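PDB 5H5M: alpha-catenin-like protein hmp-1 from Caenorhabditis elegans, which links the cadherin-catenin complex of adherens junctions to actin filaments and is required for cell migration and shape changes during embryonic body enclosure and elongation. Local coordinates for residues C38-A49 and I62-L73. Numbering follows the deposited sequence.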
# COMPACT_ATOMS: atom_id res chain seq x y z
N CYS A 38 -3.33 16.37 -21.27
CA CYS A 38 -2.60 16.69 -20.05
C CYS A 38 -3.52 16.97 -18.87
O CYS A 38 -3.24 16.55 -17.74
CB CYS A 38 -1.69 17.90 -20.29
SG CYS A 38 -0.80 18.46 -18.82
N GLU A 39 -4.60 17.70 -19.11
CA GLU A 39 -5.53 18.06 -18.05
C GLU A 39 -6.28 16.85 -17.50
O GLU A 39 -6.67 16.84 -16.33
CB GLU A 39 -6.52 19.12 -18.53
CG GLU A 39 -5.88 20.46 -18.86
CD GLU A 39 -5.11 21.05 -17.68
OE1 GLU A 39 -5.61 20.95 -16.54
OE2 GLU A 39 -4.01 21.59 -17.90
N ARG A 40 -6.48 15.83 -18.34
CA ARG A 40 -7.13 14.60 -17.89
C ARG A 40 -6.20 13.82 -16.96
O ARG A 40 -6.66 13.19 -16.01
CB ARG A 40 -7.55 13.73 -19.08
CG ARG A 40 -8.75 14.28 -19.84
CD ARG A 40 -9.34 13.24 -20.78
NE ARG A 40 -8.47 12.95 -21.91
CZ ARG A 40 -8.42 13.67 -23.03
NH1 ARG A 40 -9.20 14.74 -23.17
NH2 ARG A 40 -7.60 13.33 -24.01
N ILE A 41 -4.91 13.89 -17.25
CA ILE A 41 -3.89 13.30 -16.38
C ILE A 41 -3.88 14.03 -15.04
O ILE A 41 -3.87 13.40 -13.98
CB ILE A 41 -2.49 13.37 -17.03
CG1 ILE A 41 -2.46 12.53 -18.30
CG2 ILE A 41 -1.42 12.91 -16.06
CD1 ILE A 41 -1.12 12.55 -19.01
N VAL A 42 -3.88 15.35 -15.09
CA VAL A 42 -3.83 16.17 -13.88
C VAL A 42 -5.08 15.97 -13.03
O VAL A 42 -5.00 15.87 -11.80
CB VAL A 42 -3.66 17.66 -14.23
CG1 VAL A 42 -3.78 18.53 -12.98
CG2 VAL A 42 -2.31 17.89 -14.91
N SER A 43 -6.24 15.90 -13.68
CA SER A 43 -7.50 15.70 -12.96
C SER A 43 -7.53 14.36 -12.23
O SER A 43 -7.89 14.29 -11.06
CB SER A 43 -8.69 15.79 -13.92
OG SER A 43 -8.95 17.14 -14.27
N GLY A 44 -7.13 13.30 -12.93
CA GLY A 44 -7.09 11.98 -12.34
C GLY A 44 -6.07 11.90 -11.22
O GLY A 44 -6.30 11.24 -10.20
N SER A 45 -4.94 12.57 -11.40
CA SER A 45 -3.90 12.62 -10.38
C SER A 45 -4.38 13.34 -9.13
O SER A 45 -3.99 12.99 -8.02
CB SER A 45 -2.64 13.30 -10.93
OG SER A 45 -2.06 12.53 -11.97
N ALA A 46 -5.24 14.34 -9.32
CA ALA A 46 -5.76 15.12 -8.21
C ALA A 46 -6.69 14.29 -7.33
O ALA A 46 -6.68 14.43 -6.11
CB ALA A 46 -6.48 16.36 -8.73
N SER A 47 -7.49 13.43 -7.95
CA SER A 47 -8.42 12.58 -7.22
C SER A 47 -7.65 11.66 -6.28
O SER A 47 -8.08 11.39 -5.15
CB SER A 47 -9.28 11.76 -8.18
OG SER A 47 -10.16 12.58 -8.92
N ILE A 48 -6.52 11.17 -6.75
CA ILE A 48 -5.64 10.33 -5.96
C ILE A 48 -4.96 11.16 -4.87
O ILE A 48 -4.94 10.77 -3.70
CB ILE A 48 -4.60 9.64 -6.85
CG1 ILE A 48 -5.28 8.55 -7.69
CG2 ILE A 48 -3.47 9.06 -6.02
CD1 ILE A 48 -4.36 7.87 -8.68
N ALA A 49 -4.43 12.32 -5.26
CA ALA A 49 -3.78 13.22 -4.31
C ALA A 49 -4.74 13.69 -3.22
O ALA A 49 -4.37 13.72 -2.04
CB ALA A 49 -3.20 14.43 -5.05
N ILE A 62 2.67 14.91 -5.82
CA ILE A 62 1.77 14.72 -6.95
C ILE A 62 1.29 16.07 -7.49
O ILE A 62 1.28 16.30 -8.70
CB ILE A 62 0.55 13.86 -6.55
CG1 ILE A 62 1.01 12.44 -6.21
CG2 ILE A 62 -0.48 13.84 -7.67
CD1 ILE A 62 -0.10 11.53 -5.76
N VAL A 63 0.91 16.96 -6.57
CA VAL A 63 0.47 18.31 -6.93
C VAL A 63 1.58 19.08 -7.66
O VAL A 63 1.34 19.68 -8.71
CB VAL A 63 0.03 19.10 -5.68
CG1 VAL A 63 -0.19 20.57 -6.01
CG2 VAL A 63 -1.24 18.49 -5.10
N ALA A 64 2.78 19.05 -7.10
CA ALA A 64 3.93 19.75 -7.68
C ALA A 64 4.28 19.24 -9.08
O ALA A 64 4.53 20.03 -9.99
CB ALA A 64 5.13 19.64 -6.76
N GLU A 65 4.29 17.92 -9.25
CA GLU A 65 4.64 17.32 -10.53
C GLU A 65 3.58 17.56 -11.59
O GLU A 65 3.88 17.56 -12.78
CB GLU A 65 4.90 15.82 -10.37
CG GLU A 65 6.28 15.49 -9.83
CD GLU A 65 7.40 16.04 -10.70
OE1 GLU A 65 7.24 16.07 -11.94
OE2 GLU A 65 8.44 16.44 -10.15
N CYS A 66 2.33 17.75 -11.17
CA CYS A 66 1.28 18.10 -12.11
C CYS A 66 1.52 19.49 -12.69
O CYS A 66 1.35 19.71 -13.89
CB CYS A 66 -0.10 18.05 -11.44
SG CYS A 66 -0.71 16.38 -11.18
N ASN A 67 1.94 20.41 -11.83
CA ASN A 67 2.25 21.77 -12.27
C ASN A 67 3.48 21.79 -13.17
O ASN A 67 3.55 22.55 -14.13
CB ASN A 67 2.46 22.68 -11.06
CG ASN A 67 1.20 22.86 -10.24
OD1 ASN A 67 0.09 22.74 -10.76
ND2 ASN A 67 1.36 23.16 -8.96
N ASN A 68 4.46 20.94 -12.85
CA ASN A 68 5.66 20.82 -13.66
C ASN A 68 5.34 20.23 -15.04
O ASN A 68 5.90 20.66 -16.05
CB ASN A 68 6.71 19.96 -12.95
CG ASN A 68 7.18 20.57 -11.64
OD1 ASN A 68 7.07 21.78 -11.43
ND2 ASN A 68 7.73 19.74 -10.76
N LEU A 69 4.44 19.25 -15.06
CA LEU A 69 4.02 18.63 -16.31
C LEU A 69 3.31 19.63 -17.22
O LEU A 69 3.53 19.65 -18.43
CB LEU A 69 3.12 17.43 -16.03
CG LEU A 69 2.60 16.66 -17.24
CD1 LEU A 69 3.74 16.28 -18.17
CD2 LEU A 69 1.83 15.42 -16.79
N ARG A 70 2.45 20.46 -16.64
CA ARG A 70 1.77 21.51 -17.39
C ARG A 70 2.77 22.46 -18.03
O ARG A 70 2.70 22.76 -19.22
CB ARG A 70 0.81 22.31 -16.50
CG ARG A 70 -0.52 21.64 -16.25
CD ARG A 70 -1.36 22.45 -15.28
NE ARG A 70 -2.70 21.90 -15.12
CZ ARG A 70 -3.50 22.15 -14.08
NH1 ARG A 70 -3.08 22.94 -13.11
NH2 ARG A 70 -4.70 21.60 -14.02
N GLN A 71 3.71 22.93 -17.21
CA GLN A 71 4.74 23.86 -17.65
C GLN A 71 5.61 23.25 -18.75
O GLN A 71 5.88 23.89 -19.77
CB GLN A 71 5.62 24.28 -16.47
CG GLN A 71 6.74 25.24 -16.83
CD GLN A 71 7.71 25.44 -15.69
OE1 GLN A 71 7.48 24.97 -14.57
NE2 GLN A 71 8.81 26.13 -15.96
N ALA A 72 6.03 22.00 -18.54
CA ALA A 72 6.86 21.30 -19.51
C ALA A 72 6.14 21.13 -20.84
O ALA A 72 6.76 21.18 -21.90
CB ALA A 72 7.29 19.94 -18.96
N LEU A 73 4.82 20.93 -20.79
CA LEU A 73 4.05 20.76 -22.01
C LEU A 73 3.95 22.08 -22.77
O LEU A 73 4.06 22.10 -24.00
CB LEU A 73 2.64 20.23 -21.71
CG LEU A 73 1.77 20.11 -22.97
CD1 LEU A 73 2.39 19.13 -23.97
CD2 LEU A 73 0.34 19.70 -22.63
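Arg70 reaches across from segment 62-73 to Glu39 of segment 38-49, the one salt bridge between the two segments. Arg70 NH2 meets Glu39 OE1 on its syn lone pair at 2.8 Å, while NE makes weak bonds to both carboxylate oxygens. The two flat groups lie 21° apart, close to coplanar, with the carboxylate at the guanidinium edge. An extended chain from CG to NE carries the arginine over, and the glutamate, bent at its second side-chain torsion, folds in to meet it. Val42 CG1 packs over one guanidinium face, 3.4 Å from Arg70 NH2. A methionine in place of Arg70 would probably leave the Glu39 carboxylate without its cationic mate and let it swing away.

Beneath this bridge the packing is apolar. The CB of Cys38 presses on Leu73 CD2 at 3.6 Å, and its SG, turned anti to the backbone N (chi1 176°), lies against Leu69 CG and Arg70 CG. Both CG methyls of Val42 rest on Cys66 CB, where the backbones come closest; Cys66 SG sits 3.6 Å from Ser45 CB. Farther along, Ile62 CG2 fits between Ser45 and Ala49, 3.8 Å from Ala49 CB.

The buried hydroxyl of Ser45 is satisfied within its own helix, its OG bonding back to Ile41 O at 2.8 Å. Helix 6-17, through Phe14, touches Ile41 and Leu69; helix 92-122 touches Ser45 and Leu69. Nearly antiparallel at 173°, with axes 9.9 Å apart, the pair forms the helical hairpin characteristic of the vinculin/alpha-catenin helical bundles, here in the M domain.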